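Local coordinates for ABC transporter substrate binding protein (Ribose) (Agrobacterium vitis S4, PDB 4WT7) that binds the sugar alcohol D-allitol between its two lobes and probably serves as a periplasmic carbohydrate receptor of an ABC transporter, at residues 45-50 against 94-99; 154-159 against 189-194; 249-254 against 271-276. One frame throughout, in Å; residues are numbered along the deposited sequence.

Interactions 1 and 3 are buried and face the bound D-allitol from different strand ends; interaction 2 is partly buried, with nearest atoms about 10 Å from interaction 1 and about 9 Å from interaction 3. Interaction 1 brings helix 45-60 against the end of strand 91-95 in one lobe, by side-chain packing, mostly apolar, without hydrogen bonds between its segments. Interactions 2 and 3 both reach the sheet of the other lobe and rest on backbone bonds, each with one amide-to-carboxylate bond added. In interaction 3 that pair binds the sugar alcohol, whereas in interaction 2 it ties a loop to a strand end. Interactions 1 and 3 touch where Phe46 meets Gln273 and Pro275 and Phe45 meets Ser253 and Pro254.

Interaction 1 (45-50 against 94-99); sequences FFDLQA and QLLGTL. With X9X (D-allitol), chain C.
In the wall of the allitol pocket, Asp47 and Phe46 from the first turn of helix 45-60 meet Leu96, just past the end of strand 91-95. The Asp47 and Leu96 side chains cross at about a right angle, and CD1 of Leu96 presses to 3.1 Å from Asp47 OD1, a tight fit. That oxygen accepts a hydrogen bond from allitol OAE at 2.9 Å and also lies at the edge of the Phe46 ring, in its plane. The other oxygen, OD2, forms a salt bridge with Arg72. With CG anti to the backbone N (chi1 180°), Phe46 lays one ring face along the ligand, whose OAB is 3.2 Å from CZ and stands over the rim of the ring. CE1 of the same ring touches Leu96 CD1 obliquely at 3.8 Å. This is the usual place for a ligand in a Rossmann-like lobe, where parallel strands end and helices begin. Deeper in, away from the sugar alcohol, Leu95 CD2 packs on Ala50 CB at 3.7 Å and on the carbonyl oxygen of Asp47. Behind Leu96, Gln94 NE2 donates a nearly straight bond to Leu96 O at 2.9 Å from above the carbonyl plane, and Ser38 holds Gln94 OE1.

Interaction 2 (154-159 against 189-194); sequences NVVVFN and PELRDV
Leu191 points its side chain at strand 153-158 and touches three of its residues in turn. Its CB lies 3.7 Å from Phe158 CD1 and also abuts the carbonyl oxygen of Val157. CG, set anti to the carbonyl carbon (chi1 -56°), stays against that oxygen and comes near Val156 CG1. At the tip, CD1 reaches Val156 CG1 at 3.5 Å and sits over one face of the Phe158 ring, 4.1 Å from the centroid and 22° off the ring normal, a CH-pi contact. The Leu191 backbone is held as well: its N donates to Val157 O at 2.8 Å and its O accepts from Asn159 N at 2.9 Å, which together make a single beta bridge with Phe158. Next to it, Glu190 runs extended alongside Val157, and its OE1 takes a bond from Asn159 ND2 at 2.9 Å. That donor arrives on the syn side, 23° out of the carboxylate plane; Tyr171 holds OE2. Asp193 lies against Phe158, its OD1 taken by Gly160 N and its OD2 by Trp226 of the ligand pocket. A water donates both to this OD2 and to Phe158 O. Strands 153-158 and 184-186, joined through helix 165-178, form a beta-alpha-beta crossover of the Rossmann-like lobe, and the loop 189-194 that follows the second strand keeps beside the end of the first before helix 198-212 begins.

Interaction 3 (249-254 against 271-276); sequences GVDGSP and VAQQPA. With X9X (D-allitol), chain C.
Asp251 and Gln273 run abreast toward the ligand, with carboxylate and amide planes 33° apart. Gln273 has CG anti to the carbonyl carbon (chi1 -66°) and an extended chain beyond it, which carries the amide to the ligand. Its NE2 donates to Asp251 OD1 at 2.9 Å; the oxygen lies in the amide plane, yet the donor comes from above the carboxylate plane, 37° out of it. The same NE2 gives a nearly straight bond to allitol OAB at 2.9 Å. Gln273 OE1 is hydrogen-bonded to Ser132, which together with these bonds fixes the rotation of the amide. Asp251 accepts from two adjacent ligand hydroxyls, one to each oxygen: OAD to OD1 at 2.7 Å and OAF to OD2 at 2.6 Å. Both side chains stand just past the ends of parallel strands 246-249 and 267-272, which helix 254-260 joins as a beta-alpha-beta crossover, and residues 273-274 lead on into helix 275-290 and the other lobe, one of the chain crossings between lobes characteristic of this family. The backbones pair through Val271 N to Gly249 O, Asp251 N to Val271 O at 2.7 Å, and Gln273 N to Asp251 O at 3.0 Å, this last donor standing above the carbonyl plane. Val250 and Val271 share a face of the sheet under Ile137 and Leu141, and the Val250 side chain slants across that of Gln273, its CG1 4.0 Å from NE2.

Interaction 1 (45-50 against 94-99)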
loop_
_atom_site.group_PDB
_atom_site.type_symbol
_atom_site.label_atom_id
_atom_site.label_comp_id
_atom_site.label_asym_id
_atom_site.label_seq_id
_atom_site.Cartn_x
_atom_site.Cartn_y
_atom_site.Cartn_z
ATOM N N PHE A 45 -8.989 -3.228 1.475
ATOM C CA PHE A 45 -8.438 -4.500 1.958
ATOM C C PHE A 45 -7.162 -4.362 2.764
ATOM O O PHE A 45 -7.089 -4.834 3.896
ATOM C CB PHE A 45 -8.176 -5.417 0.766
ATOM C CG PHE A 45 -7.472 -6.676 1.114
ATOM C CD1 PHE A 45 -8.148 -7.716 1.752
ATOM C CD2 PHE A 45 -6.139 -6.844 0.781
ATOM C CE1 PHE A 45 -7.480 -8.907 2.044
ATOM C CE2 PHE A 45 -5.476 -8.023 1.070
ATOM C CZ PHE A 45 -6.138 -9.048 1.710
ATOM N N PHE A 46 -6.154 -3.725 2.192
ATOM C CA PHE A 46 -4.859 -3.685 2.845
ATOM C C PHE A 46 -4.997 -3.019 4.225
ATOM O O PHE A 46 -4.536 -3.560 5.263
ATOM C CB PHE A 46 -3.849 -2.946 1.978
ATOM C CG PHE A 46 -2.488 -2.852 2.589
ATOM C CD1 PHE A 46 -2.184 -1.839 3.472
ATOM C CD2 PHE A 46 -1.510 -3.773 2.271
ATOM C CE1 PHE A 46 -0.934 -1.746 4.032
ATOM C CE2 PHE A 46 -0.250 -3.692 2.829
ATOM C CZ PHE A 46 0.037 -2.680 3.717
ATOM N N ASP A 47 -5.661 -1.869 4.249
ATOM C CA ASP A 47 -5.709 -1.060 5.450
ATOM C C ASP A 47 -6.498 -1.727 6.563
ATOM O O ASP A 47 -6.066 -1.729 7.707
ATOM C CB ASP A 47 -6.323 0.313 5.158
ATOM C CG ASP A 47 -5.578 1.086 4.103
ATOM O OD1 ASP A 47 -4.637 0.558 3.461
ATOM O OD2 ASP A 47 -5.956 2.259 3.898
ATOM N N LEU A 48 -7.677 -2.250 6.224
ATOM C CA LEU A 48 -8.514 -2.960 7.177
ATOM C C LEU A 48 -7.769 -4.159 7.781
ATOM O O LEU A 48 -7.749 -4.341 8.982
ATOM C CB LEU A 48 -9.813 -3.449 6.497
ATOM C CG LEU A 48 -10.796 -4.108 7.457
ATOM C CD1 LEU A 48 -11.069 -3.224 8.635
ATOM C CD2 LEU A 48 -12.108 -4.482 6.756
ATOM N N GLN A 49 -7.144 -4.957 6.931
ATOM C CA GLN A 49 -6.385 -6.137 7.382
ATOM C C GLN A 49 -5.242 -5.835 8.384
ATOM O O GLN A 49 -5.092 -6.480 9.420
ATOM C CB GLN A 49 -5.790 -6.808 6.166
ATOM C CG GLN A 49 -6.811 -7.451 5.257
ATOM C CD GLN A 49 -7.284 -8.770 5.822
ATOM O OE1 GLN A 49 -6.485 -9.698 6.062
ATOM N NE2 GLN A 49 -8.568 -8.839 6.104
ATOM N N ALA A 50 -4.424 -4.860 8.034
ATOM C CA ALA A 50 -3.299 -4.433 8.857
ATOM C C ALA A 50 -3.771 -3.841 10.199
ATOM O O ALA A 50 -3.224 -4.115 11.243
ATOM C CB ALA A 50 -2.469 -3.373 8.053
ATOM N N GLN A 94 1.674 3.745 13.952
ATOM C CA GLN A 94 0.950 4.492 12.929
ATOM C C GLN A 94 0.976 3.754 11.613
ATOM O O GLN A 94 2.033 3.397 11.089
ATOM C CB GLN A 94 1.543 5.898 12.764
ATOM C CG GLN A 94 1.011 6.673 11.572
ATOM C CD GLN A 94 -0.475 6.895 11.685
ATOM O OE1 GLN A 94 -1.003 7.116 12.787
ATOM N NE2 GLN A 94 -1.166 6.857 10.558
ATOM N N LEU A 95 -0.210 3.544 11.080
ATOM C CA LEU A 95 -0.385 2.804 9.839
ATOM C C LEU A 95 -0.756 3.759 8.684
ATOM O O LEU A 95 -1.833 4.362 8.672
ATOM C CB LEU A 95 -1.468 1.723 10.020
ATOM C CG LEU A 95 -1.987 1.037 8.758
ATOM C CD1 LEU A 95 -0.884 0.267 8.064
ATOM C CD2 LEU A 95 -3.137 0.119 9.095
ATOM N N LEU A 96 0.144 3.850 7.711
ATOM C CA LEU A 96 -0.071 4.627 6.501
ATOM C C LEU A 96 -0.245 6.105 6.815
ATOM O O LEU A 96 -0.003 6.571 7.946
ATOM C CB LEU A 96 -1.239 4.042 5.671
ATOM C CG LEU A 96 -0.853 2.743 4.947
ATOM C CD1 LEU A 96 -2.054 1.904 4.405
ATOM C CD2 LEU A 96 0.133 3.063 3.847
ATOM N N GLY A 97 -0.627 6.848 5.799
ATOM C CA GLY A 97 -0.731 8.276 5.919
ATOM C C GLY A 97 0.367 8.932 5.115
ATOM O O GLY A 97 1.415 8.311 4.808
ATOM N N THR A 98 0.122 10.196 4.763
ATOM C CA THR A 98 1.080 10.993 4.053
ATOM C C THR A 98 2.144 11.461 5.037
ATOM O O THR A 98 1.799 12.090 6.037
ATOM C CB THR A 98 0.415 12.251 3.502
ATOM O OG1 THR A 98 -0.642 11.874 2.615
ATOM C CG2 THR A 98 1.423 13.070 2.778
ATOM N N LEU A 99 3.408 11.191 4.719
ATOM C CA LEU A 99 4.504 11.401 5.640
ATOM C C LEU A 99 4.558 12.829 6.158
ATOM O O LEU A 99 4.660 13.027 7.359
ATOM C CB LEU A 99 5.832 11.006 4.995
ATOM C CG LEU A 99 7.039 11.223 5.902
ATOM C CD1 LEU A 99 6.954 10.352 7.161
ATOM C CD2 LEU A 99 8.336 10.945 5.167
HETATM O OAA X9X C . -1.752 4.810 0.501
HETATM C CAG X9X C . -2.551 4.051 -0.333
HETATM C CAI X9X C . -2.277 2.586 -0.444
HETATM O OAC X9X C . -1.092 2.324 -1.156
HETATM C CAK X9X C . -2.349 1.917 0.898
HETATM O OAE X9X C . -3.567 2.277 1.424
HETATM C CAL X9X C . -2.372 0.392 0.770
HETATM O OAF X9X C . -3.409 -0.031 -0.046
HETATM C CAJ X9X C . -1.069 -0.287 0.400
HETATM O OAD X9X C . -0.796 -0.279 -0.959
HETATM C CAH X9X C . 0.151 0.162 1.177
HETATM O OAB X9X C . 1.155 -0.816 1.342
#

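Interaction 2 (154-159 against 189-194)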
loop_
_atom_site.group_PDB
_atom_site.type_symbol
_atom_site.label_atom_id
_atom_site.label_comp_id
_atom_site.label_asym_id
_atom_site.label_seq_id
_atom_site.Cartn_x
_atom_site.Cartn_y
_atom_site.Cartn_z
ATOM N N ASN A 154 2.788 3.226 -24.585
ATOM C CA ASN A 154 2.375 4.293 -23.699
ATOM C C ASN A 154 1.652 3.739 -22.479
ATOM O O ASN A 154 0.850 2.789 -22.576
ATOM C CB ASN A 154 1.533 5.314 -24.478
ATOM C CG ASN A 154 2.351 6.015 -25.567
ATOM O OD1 ASN A 154 3.523 6.347 -25.362
ATOM N ND2 ASN A 154 1.763 6.191 -26.732
ATOM N N VAL A 155 1.985 4.312 -21.329
ATOM C CA VAL A 155 1.500 3.852 -20.034
ATOM C C VAL A 155 0.790 4.976 -19.311
ATOM O O VAL A 155 1.346 6.066 -19.132
ATOM C CB VAL A 155 2.667 3.356 -19.158
ATOM C CG1 VAL A 155 2.162 2.783 -17.851
ATOM C CG2 VAL A 155 3.468 2.305 -19.898
ATOM N N VAL A 156 -0.448 4.716 -18.910
ATOM C CA VAL A 156 -1.183 5.640 -18.092
ATOM C C VAL A 156 -0.821 5.298 -16.652
ATOM O O VAL A 156 -0.804 4.115 -16.240
ATOM C CB VAL A 156 -2.708 5.500 -18.293
ATOM C CG1 VAL A 156 -3.457 6.409 -17.344
ATOM C CG2 VAL A 156 -3.120 5.784 -19.747
ATOM N N VAL A 157 -0.516 6.321 -15.881
ATOM C CA VAL A 157 0.023 6.104 -14.550
ATOM C C VAL A 157 -0.874 6.826 -13.564
ATOM O O VAL A 157 -1.182 8.006 -13.787
ATOM C CB VAL A 157 1.456 6.696 -14.430
ATOM C CG1 VAL A 157 1.751 7.017 -13.012
ATOM C CG2 VAL A 157 2.515 5.763 -15.020
ATOM N N PHE A 158 -1.311 6.133 -12.512
ATOM C CA PHE A 158 -1.997 6.751 -11.366
ATOM C C PHE A 158 -0.932 6.972 -10.292
ATOM O O PHE A 158 -0.323 6.001 -9.810
ATOM C CB PHE A 158 -3.071 5.821 -10.767
ATOM C CG PHE A 158 -4.412 5.816 -11.517
ATOM C CD1 PHE A 158 -5.386 6.785 -11.261
ATOM C CD2 PHE A 158 -4.714 4.804 -12.417
ATOM C CE1 PHE A 158 -6.623 6.761 -11.929
ATOM C CE2 PHE A 158 -5.940 4.778 -13.084
ATOM C CZ PHE A 158 -6.899 5.744 -12.824
ATOM N N ASN A 159 -0.711 8.229 -9.911
ATOM C CA ASN A 159 0.354 8.558 -8.971
ATOM C C ASN A 159 -0.155 9.626 -8.021
ATOM O O ASN A 159 0.367 10.739 -7.986
ATOM C CB ASN A 159 1.602 9.002 -9.748
ATOM C CG ASN A 159 2.800 9.325 -8.846
ATOM O OD1 ASN A 159 2.959 8.782 -7.743
ATOM N ND2 ASN A 159 3.646 10.229 -9.318
ATOM N N PRO A 189 -0.110 14.430 -18.366
ATOM C CA PRO A 189 -0.849 14.439 -17.115
ATOM C C PRO A 189 -0.896 13.004 -16.576
ATOM O O PRO A 189 -1.630 12.201 -17.104
ATOM C CB PRO A 189 -2.239 14.975 -17.533
ATOM C CG PRO A 189 -2.053 15.510 -18.948
ATOM C CD PRO A 189 -0.547 15.604 -19.123
ATOM N N GLU A 190 -0.055 12.684 -15.593
ATOM C CA GLU A 190 -0.247 11.480 -14.795
ATOM C C GLU A 190 -1.603 11.681 -14.156
ATOM O O GLU A 190 -2.032 12.819 -13.969
ATOM C CB GLU A 190 0.865 11.336 -13.711
ATOM C CG GLU A 190 2.219 10.964 -14.297
ATOM C CD GLU A 190 3.340 10.724 -13.289
ATOM O OE1 GLU A 190 3.204 11.051 -12.084
ATOM O OE2 GLU A 190 4.381 10.186 -13.734
ATOM N N LEU A 191 -2.291 10.595 -13.823
ATOM C CA LEU A 191 -3.574 10.719 -13.161
ATOM C C LEU A 191 -3.391 10.695 -11.658
ATOM O O LEU A 191 -2.416 10.154 -11.147
ATOM C CB LEU A 191 -4.499 9.580 -13.578
ATOM C CG LEU A 191 -4.717 9.457 -15.080
ATOM C CD1 LEU A 191 -5.676 8.323 -15.412
ATOM C CD2 LEU A 191 -5.219 10.796 -15.674
ATOM N N ARG A 192 -4.346 11.262 -10.940
ATOM C CA ARG A 192 -4.302 11.213 -9.502
ATOM C C ARG A 192 -5.456 10.370 -8.986
ATOM O O ARG A 192 -6.620 10.765 -9.086
ATOM C CB ARG A 192 -4.269 12.637 -8.933
ATOM C CG ARG A 192 -2.863 13.308 -9.100
ATOM C CD ARG A 192 -2.919 14.776 -8.697
ATOM N NE ARG A 192 -3.916 15.461 -9.513
ATOM C CZ ARG A 192 -4.513 16.604 -9.195
ATOM N NH1 ARG A 192 -4.206 17.235 -8.062
ATOM N NH2 ARG A 192 -5.418 17.110 -10.030
ATOM N N ASP A 193 -5.117 9.173 -8.488
ATOM C CA ASP A 193 -6.106 8.300 -7.888
ATOM C C ASP A 193 -6.517 8.920 -6.594
ATOM O O ASP A 193 -5.802 9.791 -6.052
ATOM C CB ASP A 193 -5.613 6.831 -7.661
ATOM C CG ASP A 193 -4.121 6.725 -7.309
ATOM O OD1 ASP A 193 -3.314 7.536 -7.813
ATOM O OD2 ASP A 193 -3.744 5.786 -6.549
ATOM N N VAL A 194 -7.669 8.496 -6.088
ATOM C CA VAL A 194 -8.188 9.089 -4.854
ATOM C C VAL A 194 -8.665 8.062 -3.849
ATOM O O VAL A 194 -8.930 6.914 -4.185
ATOM C CB VAL A 194 -9.400 10.016 -5.132
ATOM C CG1 VAL A 194 -8.950 11.335 -5.743
ATOM C CG2 VAL A 194 -10.418 9.301 -6.010
HETATM O O HOH W 1 -0.511 8.935 -17.252
HETATM O O HOH W 2 -1.388 5.059 -7.415
#

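Interaction 3 (249-254 against 271-276)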
loop_
_atom_site.group_PDB
_atom_site.type_symbol
_atom_site.label_atom_id
_atom_site.label_comp_id
_atom_site.label_asym_id
_atom_site.label_seq_id
_atom_site.Cartn_x
_atom_site.Cartn_y
_atom_site.Cartn_z
ATOM N N GLY A 249 -0.791 -3.490 -10.660
ATOM C CA GLY A 249 -0.918 -2.934 -9.326
ATOM C C GLY A 249 -0.327 -3.758 -8.185
ATOM O O GLY A 249 0.377 -4.762 -8.385
ATOM N N VAL A 250 -0.639 -3.315 -6.971
ATOM C CA VAL A 250 -0.076 -3.897 -5.777
ATOM C C VAL A 250 -1.128 -4.016 -4.681
ATOM O O VAL A 250 -2.060 -3.205 -4.624
ATOM C CB VAL A 250 1.076 -2.975 -5.265
ATOM C CG1 VAL A 250 1.717 -3.539 -4.030
ATOM C CG2 VAL A 250 2.084 -2.739 -6.357
ATOM N N ASP A 251 -0.940 -5.035 -3.834
ATOM C CA ASP A 251 -1.683 -5.327 -2.594
ATOM C C ASP A 251 -2.208 -6.783 -2.591
ATOM O O ASP A 251 -2.239 -7.437 -1.544
ATOM C CB ASP A 251 -2.855 -4.372 -2.337
ATOM C CG ASP A 251 -2.414 -3.020 -1.826
ATOM O OD1 ASP A 251 -1.195 -2.795 -1.758
ATOM O OD2 ASP A 251 -3.311 -2.175 -1.543
ATOM N N GLY A 252 -2.613 -7.275 -3.769
ATOM C CA GLY A 252 -3.324 -8.541 -3.852
ATOM C C GLY A 252 -4.633 -8.558 -3.072
ATOM O O GLY A 252 -4.906 -9.486 -2.308
ATOM N N SER A 253 -5.447 -7.528 -3.233
ATOM C CA SER A 253 -6.807 -7.598 -2.715
ATOM C C SER A 253 -7.486 -8.756 -3.454
ATOM O O SER A 253 -7.225 -8.969 -4.617
ATOM C CB SER A 253 -7.561 -6.273 -2.938
ATOM O OG SER A 253 -6.749 -5.169 -2.591
ATOM N N PRO A 254 -8.338 -9.517 -2.763
ATOM C CA PRO A 254 -8.947 -10.709 -3.381
ATOM C C PRO A 254 -9.728 -10.388 -4.644
ATOM O O PRO A 254 -9.641 -11.117 -5.633
ATOM C CB PRO A 254 -9.912 -11.220 -2.312
ATOM C CG PRO A 254 -9.378 -10.697 -1.024
ATOM C CD PRO A 254 -8.673 -9.396 -1.331
ATOM N N VAL A 271 1.069 -7.297 -7.412
ATOM C CA VAL A 271 1.991 -7.828 -6.398
ATOM C C VAL A 271 1.273 -7.934 -5.046
ATOM O O VAL A 271 0.911 -6.931 -4.411
ATOM C CB VAL A 271 3.276 -6.973 -6.263
ATOM C CG1 VAL A 271 4.212 -7.623 -5.252
ATOM C CG2 VAL A 271 3.986 -6.812 -7.640
ATOM N N ALA A 272 1.073 -9.160 -4.599
ATOM C CA ALA A 272 0.356 -9.369 -3.358
ATOM C C ALA A 272 1.255 -9.016 -2.186
ATOM O O ALA A 272 2.445 -9.409 -2.134
ATOM C CB ALA A 272 -0.122 -10.778 -3.247
ATOM N N GLN A 273 0.664 -8.275 -1.269
ATOM C CA GLN A 273 1.243 -8.029 0.040
ATOM C C GLN A 273 0.572 -8.873 1.092
ATOM O O GLN A 273 -0.403 -9.594 0.808
ATOM C CB GLN A 273 1.045 -6.569 0.402
ATOM C CG GLN A 273 1.804 -5.642 -0.485
ATOM C CD GLN A 273 1.998 -4.255 0.152
ATOM O OE1 GLN A 273 2.936 -4.043 0.909
ATOM N NE2 GLN A 273 1.087 -3.336 -0.132
ATOM N N GLN A 274 1.085 -8.759 2.318
ATOM C CA GLN A 274 0.617 -9.537 3.465
ATOM C C GLN A 274 0.299 -8.586 4.628
ATOM O O GLN A 274 1.067 -8.483 5.599
ATOM C CB GLN A 274 1.684 -10.531 3.871
ATOM C CG GLN A 274 2.090 -11.465 2.745
ATOM C CD GLN A 274 2.899 -12.679 3.237
ATOM O OE1 GLN A 274 2.330 -13.625 3.797
ATOM N NE2 GLN A 274 4.216 -12.680 2.984
ATOM N N PRO A 275 -0.814 -7.865 4.514
ATOM C CA PRO A 275 -1.152 -6.845 5.509
ATOM C C PRO A 275 -1.429 -7.426 6.901
ATOM O O PRO A 275 -1.018 -6.850 7.910
ATOM C CB PRO A 275 -2.380 -6.160 4.903
ATOM C CG PRO A 275 -2.897 -7.151 3.825
ATOM C CD PRO A 275 -1.647 -7.748 3.300
ATOM N N ALA A 276 -2.099 -8.555 6.993
ATOM C CA ALA A 276 -2.285 -9.103 8.330
ATOM C C ALA A 276 -0.903 -9.429 8.955
ATOM O O ALA A 276 -0.649 -9.100 10.121
ATOM C CB ALA A 276 -3.213 -10.290 8.309
HETATM O OAA X9X C . -1.752 4.810 0.501
HETATM C CAG X9X C . -2.551 4.051 -0.333
HETATM C CAI X9X C . -2.277 2.586 -0.444
HETATM O OAC X9X C . -1.092 2.324 -1.156
HETATM C CAK X9X C . -2.349 1.917 0.898
HETATM O OAE X9X C . -3.567 2.277 1.424
HETATM C CAL X9X C . -2.372 0.392 0.770
HETATM O OAF X9X C . -3.409 -0.031 -0.046
HETATM C CAJ X9X C . -1.069 -0.287 0.400
HETATM O OAD X9X C . -0.796 -0.279 -0.959
HETATM C CAH X9X C . 0.151 0.162 1.177
HETATM O OAB X9X C . 1.155 -0.816 1.342
HETATM O O HOH W 3 -2.754 -10.258 -0.174
#